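Local coordinates for PixA inclusion body protein (Burkholderia cenocepacia, PDB 4LZK) that is of unknown function but belongs to the PixA family of inclusion body proteins, at residues A24-T28 with N29-R33; T46-P49 with S50-F54; G123-A127 with A128-D132. All coordinates share one frame; numbering follows the deposited sequence.

Contact 1 (A24-T28 with N29-R33); sequences AVIDT and NYIKR
The carboxylate of D27 lies across the first turn of the helix and meets Y30. The backbone N of Y30 comes to OD1 from above the carboxylate plane, 67° out of it, at 3.2 Å between Y30 N and D27 OD1. The Y30 ring is turned 53° from that carboxylate, and CB rather than the ring does the touching: Y30 CB is 3.5 Å from D27 CG. The R33 guanidinium carries N29 O over the centre of one face, 3.4 Å above the plane. At its edge, in plane, sits water 1. It accepts from R33 NH2 at 3.0 Å. It lies 2.9 Å from D27 OD2, to which it can donate. One water thus links R33 to the D27 carboxylate; the charged groups do not touch, and any attraction between them is probably modest.

D27 is the N-cap of helix 28-34, where strand 19-26 runs into the helix. Its chi1 of -173° sets CG anti to the backbone N and beside the carbonyl carbon, which turns the carboxylate to the N-H of Y30. The D27 carbonyl works as well: I31 N donates to D27 O at 3.1 Å. One residue on, K32 N donates to T28 O at 3.0 Å.

At the end of the strand, I31 CG1 rests 4.2 Å from I26 CG2, an apolar contact. T28 OG1 is hydrogen-bonded to D95, and K32 NZ forms a salt bridge with the same carboxylate. Y30 OH is hydrogen-bonded to Y30 OH of the third subunit, another copy of this protein.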
loop_
_atom_site.group_PDB
_atom_site.type_symbol
_atom_site.label_atom_id
_atom_site.label_comp_id
_atom_site.label_asym_id
_atom_site.label_seq_id
_atom_site.Cartn_x
_atom_site.Cartn_y
_atom_site.Cartn_z
ATOM N N ALA C 24 -15.374 -2.670 -10.408
ATOM C CA ALA C 24 -14.195 -2.735 -11.210
ATOM C C ALA C 24 -14.160 -1.500 -12.084
ATOM O O ALA C 24 -15.106 -1.222 -12.754
ATOM C CB ALA C 24 -14.091 -4.026 -12.080
ATOM N N VAL C 25 -13.039 -0.786 -12.009
ATOM C CA VAL C 25 -12.820 0.445 -12.762
ATOM C C VAL C 25 -11.689 0.238 -13.756
ATOM O O VAL C 25 -10.555 0.067 -13.355
ATOM C CB VAL C 25 -12.532 1.620 -11.828
ATOM C CG1 VAL C 25 -12.225 2.924 -12.623
ATOM C CG2 VAL C 25 -13.704 1.794 -10.857
ATOM N N ILE C 26 -11.973 0.306 -15.041
ATOM C CA ILE C 26 -11.059 -0.165 -16.057
ATOM C C ILE C 26 -10.491 1.028 -16.794
ATOM O O ILE C 26 -11.258 1.966 -17.137
ATOM C CB ILE C 26 -11.816 -1.074 -17.057
ATOM C CG1 ILE C 26 -12.272 -2.319 -16.299
ATOM C CG2 ILE C 26 -10.948 -1.438 -18.286
ATOM C CD1 ILE C 26 -13.586 -2.835 -16.641
ATOM N N ASP C 27 -9.173 1.061 -16.949
ATOM C CA ASP C 27 -8.453 2.127 -17.705
ATOM C C ASP C 27 -8.544 1.788 -19.232
ATOM O O ASP C 27 -7.689 1.111 -19.817
ATOM C CB ASP C 27 -7.031 2.271 -17.225
ATOM C CG ASP C 27 -6.260 3.488 -17.859
ATOM O OD1 ASP C 27 -6.724 4.082 -18.832
ATOM O OD2 ASP C 27 -5.178 3.812 -17.345
ATOM N N THR C 28 -9.637 2.207 -19.831
ATOM C CA THR C 28 -9.942 1.847 -21.182
ATOM C C THR C 28 -8.930 2.450 -22.146
ATOM O O THR C 28 -8.605 1.853 -23.140
ATOM C CB THR C 28 -11.411 2.173 -21.570
ATOM O OG1 THR C 28 -11.708 3.558 -21.321
ATOM C CG2 THR C 28 -12.339 1.258 -20.831
ATOM N N ASN C 29 -8.420 3.657 -21.858
ATOM C CA ASN C 29 -7.357 4.250 -22.690
ATOM C C ASN C 29 -6.087 3.415 -22.706
ATOM O O ASN C 29 -5.436 3.258 -23.732
ATOM C CB ASN C 29 -7.076 5.669 -22.268
ATOM C CG ASN C 29 -8.215 6.619 -22.682
ATOM O OD1 ASN C 29 -8.967 6.319 -23.604
ATOM N ND2 ASN C 29 -8.350 7.740 -21.982
ATOM N N TYR C 30 -5.723 2.876 -21.572
ATOM C CA TYR C 30 -4.593 2.014 -21.493
ATOM C C TYR C 30 -4.792 0.737 -22.320
ATOM O O TYR C 30 -3.869 0.294 -23.078
ATOM C CB TYR C 30 -4.300 1.662 -20.042
ATOM C CG TYR C 30 -3.136 0.726 -19.982
ATOM C CD1 TYR C 30 -1.985 1.015 -20.710
ATOM C CD2 TYR C 30 -3.191 -0.482 -19.286
ATOM C CE1 TYR C 30 -0.920 0.153 -20.722
ATOM C CE2 TYR C 30 -2.120 -1.342 -19.285
ATOM C CZ TYR C 30 -0.979 -1.014 -20.002
ATOM O OH TYR C 30 0.125 -1.842 -20.032
ATOM N N ILE C 31 -5.982 0.133 -22.214
ATOM C CA ILE C 31 -6.293 -1.059 -22.979
ATOM C C ILE C 31 -6.189 -0.814 -24.482
ATOM O O ILE C 31 -5.626 -1.596 -25.245
ATOM C CB ILE C 31 -7.773 -1.524 -22.738
ATOM C CG1 ILE C 31 -8.053 -1.782 -21.260
ATOM C CG2 ILE C 31 -8.074 -2.780 -23.487
ATOM C CD1 ILE C 31 -6.990 -2.491 -20.620
ATOM N N LYS C 32 -6.778 0.262 -24.910
ATOM C CA LYS C 32 -6.842 0.561 -26.334
ATOM C C LYS C 32 -5.428 0.769 -26.896
ATOM O O LYS C 32 -5.149 0.339 -28.023
ATOM C CB LYS C 32 -7.721 1.823 -26.584
ATOM C CG LYS C 32 -9.195 1.518 -26.578
ATOM C CD LYS C 32 -10.100 2.722 -26.938
ATOM C CE LYS C 32 -9.701 3.954 -26.193
ATOM N NZ LYS C 32 -10.639 5.130 -26.360
ATOM N N ARG C 33 -4.553 1.406 -26.124
ATOM C CA ARG C 33 -3.144 1.562 -26.526
ATOM C C ARG C 33 -2.368 0.239 -26.496
ATOM O O ARG C 33 -1.534 -0.033 -27.344
ATOM C CB ARG C 33 -2.393 2.558 -25.616
ATOM C CG ARG C 33 -2.796 4.015 -25.795
ATOM C CD ARG C 33 -1.859 4.935 -25.026
ATOM N NE ARG C 33 -1.943 4.666 -23.601
ATOM C CZ ARG C 33 -2.749 5.272 -22.735
ATOM N NH1 ARG C 33 -3.613 6.207 -23.147
ATOM N NH2 ARG C 33 -2.690 4.920 -21.461
HETATM O O HOH W 1 -4.209 5.924 -19.019
HETATM O O HOH W 2 -7.258 7.229 -18.787
#

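Contact 2 (T46-P49 with S50-F54); sequences TSIP and STALF
I48 and L53 meet at the buried end of this turn. Their side chains cross at about a right angle, with I48 CD1 4.0 Å from L53 CD2. A52 CB adds to the same patch, 4.3 Å from I48 CD1. The chi1 of I48, 74°, holds CG1 between the backbone N and the carbonyl carbon, and the chain then extends so that CD1 reaches L53. I31 and F178 also pack on I48, and W180 touches L53, so this side belongs to the protein core.

The other side is less buried, though its closest side-chain pair is nearer. There P49 and T51 lie obliquely, and P49 CG touches T51 CG2 at 3.6 Å. Y30 of the third subunit, another copy of this protein, packs on both.

Between the two sides the chain makes a short 3-10 turn. A52 N donates to P49 O at 3.2 Å with an N-H...O angle of 166°, though the donor stands above the carbonyl plane. A52 CB is 3.4 Å from P49 O. The turn joins strand 46-47, in one sheet, to strand 53-57, at the edge of the other. The two-sheet build is consistent with the cupredoxin-like clan of this family. With a single backbone bond across it, the turn probably owes much of its hold to the apolar cluster of I48, A52 and L53.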
loop_
_atom_site.group_PDB
_atom_site.type_symbol
_atom_site.label_atom_id
_atom_site.label_comp_id
_atom_site.label_asym_id
_atom_site.label_seq_id
_atom_site.Cartn_x
_atom_site.Cartn_y
_atom_site.Cartn_z
ATOM N N THR C 46 -9.992 -11.334 -25.079
ATOM C CA THR C 46 -8.584 -11.022 -24.975
ATOM C C THR C 46 -8.143 -10.791 -23.492
ATOM O O THR C 46 -8.685 -10.001 -22.794
ATOM C CB THR C 46 -8.212 -9.829 -25.828
ATOM O OG1 THR C 46 -8.389 -10.161 -27.231
ATOM C CG2 THR C 46 -6.813 -9.377 -25.569
ATOM N N SER C 47 -7.147 -11.565 -23.100
ATOM C CA SER C 47 -6.510 -11.452 -21.782
ATOM C C SER C 47 -5.900 -10.083 -21.580
ATOM O O SER C 47 -5.153 -9.618 -22.437
ATOM C CB SER C 47 -5.398 -12.499 -21.715
ATOM O OG SER C 47 -4.906 -12.466 -20.409
ATOM N N ILE C 48 -6.165 -9.431 -20.456
ATOM C CA ILE C 48 -5.495 -8.213 -20.053
ATOM C C ILE C 48 -4.915 -8.362 -18.668
ATOM O O ILE C 48 -5.446 -9.110 -17.837
ATOM C CB ILE C 48 -6.406 -6.954 -20.056
ATOM C CG1 ILE C 48 -7.380 -6.972 -18.864
ATOM C CG2 ILE C 48 -7.087 -6.809 -21.384
ATOM C CD1 ILE C 48 -8.416 -5.898 -18.833
ATOM N N PRO C 49 -3.799 -7.654 -18.386
ATOM C CA PRO C 49 -3.239 -7.757 -17.040
ATOM C C PRO C 49 -4.080 -7.053 -16.040
ATOM O O PRO C 49 -4.788 -6.116 -16.404
ATOM C CB PRO C 49 -1.862 -7.078 -17.189
ATOM C CG PRO C 49 -2.068 -6.097 -18.297
ATOM C CD PRO C 49 -2.975 -6.826 -19.270
ATOM N N SER C 50 -3.997 -7.433 -14.762
ATOM C CA SER C 50 -4.772 -6.766 -13.728
ATOM C C SER C 50 -4.248 -5.350 -13.481
ATOM O O SER C 50 -4.873 -4.550 -12.857
ATOM C CB SER C 50 -4.742 -7.598 -12.422
ATOM O OG SER C 50 -3.402 -7.732 -12.023
ATOM N N THR C 51 -3.104 -5.068 -14.047
ATOM C CA THR C 51 -2.472 -3.769 -14.021
ATOM C C THR C 51 -3.322 -2.665 -14.757
ATOM O O THR C 51 -3.217 -1.432 -14.504
ATOM C CB THR C 51 -1.112 -4.024 -14.701
ATOM O OG1 THR C 51 -0.062 -3.557 -13.888
ATOM C CG2 THR C 51 -1.064 -3.519 -16.003
ATOM N N ALA C 52 -4.182 -3.116 -15.643
ATOM C CA ALA C 52 -5.017 -2.244 -16.460
ATOM C C ALA C 52 -6.304 -1.808 -15.774
ATOM O O ALA C 52 -7.129 -1.145 -16.378
ATOM C CB ALA C 52 -5.389 -3.000 -17.712
ATOM N N LEU C 53 -6.523 -2.196 -14.539
ATOM C CA LEU C 53 -7.745 -1.835 -13.924
ATOM C C LEU C 53 -7.562 -1.726 -12.436
ATOM O O LEU C 53 -6.490 -2.015 -11.928
ATOM C CB LEU C 53 -8.854 -2.841 -14.292
ATOM C CG LEU C 53 -8.610 -4.261 -13.726
ATOM C CD1 LEU C 53 -9.863 -4.707 -12.995
ATOM C CD2 LEU C 53 -8.313 -5.182 -14.870
ATOM N N PHE C 54 -8.595 -1.318 -11.729
ATOM C CA PHE C 54 -8.573 -1.183 -10.273
ATOM C C PHE C 54 -9.871 -1.855 -9.745
ATOM O O PHE C 54 -10.911 -1.781 -10.401
ATOM C CB PHE C 54 -8.598 0.275 -9.937
ATOM C CG PHE C 54 -7.547 1.085 -10.623
ATOM C CD1 PHE C 54 -6.255 1.112 -10.138
ATOM C CD2 PHE C 54 -7.838 1.842 -11.737
ATOM C CE1 PHE C 54 -5.262 1.888 -10.752
ATOM C CE2 PHE C 54 -6.840 2.631 -12.363
ATOM C CZ PHE C 54 -5.562 2.650 -11.856
#

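Contact 3 (G123-A127 with A128-D132); sequences GAASA and AETPD
S126 and E129 clasp each other across a tight turn. E129 OE2 accepts from S126 OG at 2.8 Å on its anti lone pair, away from the other oxygen. With chi1 at 66°, OG stands between the backbone N and the carbonyl carbon of S126, facing the carboxylate. The E129 chain is extended beyond CG and carries the carboxylate back to S126. There S126 N also donates to OE2, weakly, at 3.4 Å.

T130 bonds to the same residue through its hydroxyl. Its chi1 of -51° places OG1 beside its own backbone N, and OG1 donates to S126 O at 2.9 Å. E129 N donates to the same oxygen at 3.1 Å, from the opposite face of the carbonyl plane. T130 N closes the next step on A127 O at 3.0 Å. A125 CB lies 4.1 Å from E129 CB.

The 3-10 turn lies in the long loop between strands 115-120 and 142-149, far from the chain centre. E129 OE1 accepts from L174 N of the second subunit, another copy of this protein, and E129 O bonds to Y165 OH of that subunit. Donors at both carboxylate oxygens would be expected to stabilise E129 as an anion and to tie the turn to that subunit.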
loop_
_atom_site.group_PDB
_atom_site.type_symbol
_atom_site.label_atom_id
_atom_site.label_comp_id
_atom_site.label_asym_id
_atom_site.label_seq_id
_atom_site.Cartn_x
_atom_site.Cartn_y
_atom_site.Cartn_z
ATOM N N GLY C 123 -35.820 7.766 -10.902
ATOM C CA GLY C 123 -36.074 9.109 -11.397
ATOM C C GLY C 123 -35.303 10.121 -10.534
ATOM O O GLY C 123 -34.700 9.796 -9.504
ATOM N N ALA C 124 -35.349 11.368 -10.932
ATOM C CA ALA C 124 -34.581 12.375 -10.263
ATOM C C ALA C 124 -35.226 12.780 -8.913
ATOM O O ALA C 124 -36.401 12.462 -8.598
ATOM C CB ALA C 124 -34.350 13.544 -11.167
ATOM N N ALA C 125 -34.431 13.444 -8.087
ATOM C CA ALA C 125 -34.930 13.981 -6.830
ATOM C C ALA C 125 -35.699 15.308 -7.148
ATOM O O ALA C 125 -35.586 15.824 -8.253
ATOM C CB ALA C 125 -33.779 14.163 -5.877
ATOM N N SER C 126 -36.493 15.847 -6.230
ATOM C CA SER C 126 -37.237 17.100 -6.560
ATOM C C SER C 126 -36.222 18.198 -6.789
ATOM O O SER C 126 -35.012 18.065 -6.419
ATOM C CB SER C 126 -38.153 17.472 -5.437
ATOM O OG SER C 126 -37.382 17.823 -4.279
ATOM N N ALA C 127 -36.681 19.319 -7.351
ATOM C CA ALA C 127 -35.783 20.421 -7.650
ATOM C C ALA C 127 -35.178 20.992 -6.333
ATOM O O ALA C 127 -34.001 21.442 -6.275
ATOM C CB ALA C 127 -36.575 21.514 -8.432
ATOM N N ALA C 128 -35.995 20.957 -5.257
ATOM C CA ALA C 128 -35.614 21.545 -3.961
ATOM C C ALA C 128 -34.401 20.802 -3.345
ATOM O O ALA C 128 -33.694 21.351 -2.482
ATOM C CB ALA C 128 -36.800 21.447 -3.008
ATOM N N GLU C 129 -34.263 19.553 -3.768
ATOM C CA GLU C 129 -33.248 18.601 -3.321
ATOM C C GLU C 129 -32.060 18.499 -4.337
ATOM O O GLU C 129 -31.230 17.618 -4.214
ATOM C CB GLU C 129 -33.898 17.233 -3.210
ATOM C CG GLU C 129 -34.717 16.985 -1.945
ATOM C CD GLU C 129 -35.504 15.669 -2.058
ATOM O OE1 GLU C 129 -35.069 14.645 -1.495
ATOM O OE2 GLU C 129 -36.510 15.619 -2.846
ATOM N N THR C 130 -32.065 19.279 -5.415
ATOM C CA THR C 130 -31.029 19.147 -6.438
ATOM C C THR C 130 -30.341 20.490 -6.629
ATOM O O THR C 130 -30.990 21.473 -7.049
ATOM C CB THR C 130 -31.591 18.661 -7.797
ATOM O OG1 THR C 130 -32.387 17.490 -7.583
ATOM C CG2 THR C 130 -30.463 18.303 -8.807
ATOM N N PRO C 131 -29.058 20.590 -6.263
ATOM C CA PRO C 131 -28.322 21.769 -6.727
ATOM C C PRO C 131 -28.425 21.984 -8.244
ATOM O O PRO C 131 -28.265 21.058 -9.032
ATOM C CB PRO C 131 -26.877 21.464 -6.321
ATOM C CG PRO C 131 -27.041 20.593 -5.097
ATOM C CD PRO C 131 -28.277 19.784 -5.289
ATOM N N ASP C 132 -28.641 23.232 -8.642
ATOM C CA ASP C 132 -28.618 23.580 -10.064
ATOM C C ASP C 132 -27.253 23.246 -10.655
ATOM O O ASP C 132 -27.166 22.920 -11.825
ATOM C CB ASP C 132 -28.959 25.083 -10.321
ATOM C CG ASP C 132 -27.972 26.084 -9.681
ATOM O OD1 ASP C 132 -27.303 25.797 -8.650
ATOM O OD2 ASP C 132 -27.914 27.245 -10.208
HETATM O O HOH W 3 -37.043 13.591 -4.199
#

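From the N terminus, the three contacts follow in series; none nest or cross. Contact 1 closes the step from strand 19-26 into helix 28-34. The chain then passes strand 46-47, and contact 2 closes the turn into strand 53-57. Contacts 1 and 2 touch: V25 N to F54 O joins the antiparallel strands 19-26 and 53-57, and D27 N to A52 O probably extends the link just beyond their ends. I31 of the helix packs on A52. Contact 3 closes a turn in the loop after strand 115-120, with its centre about 33 Å from that of contact 1. It touches neither, but contacts 1 and 3 both reach the second subunit.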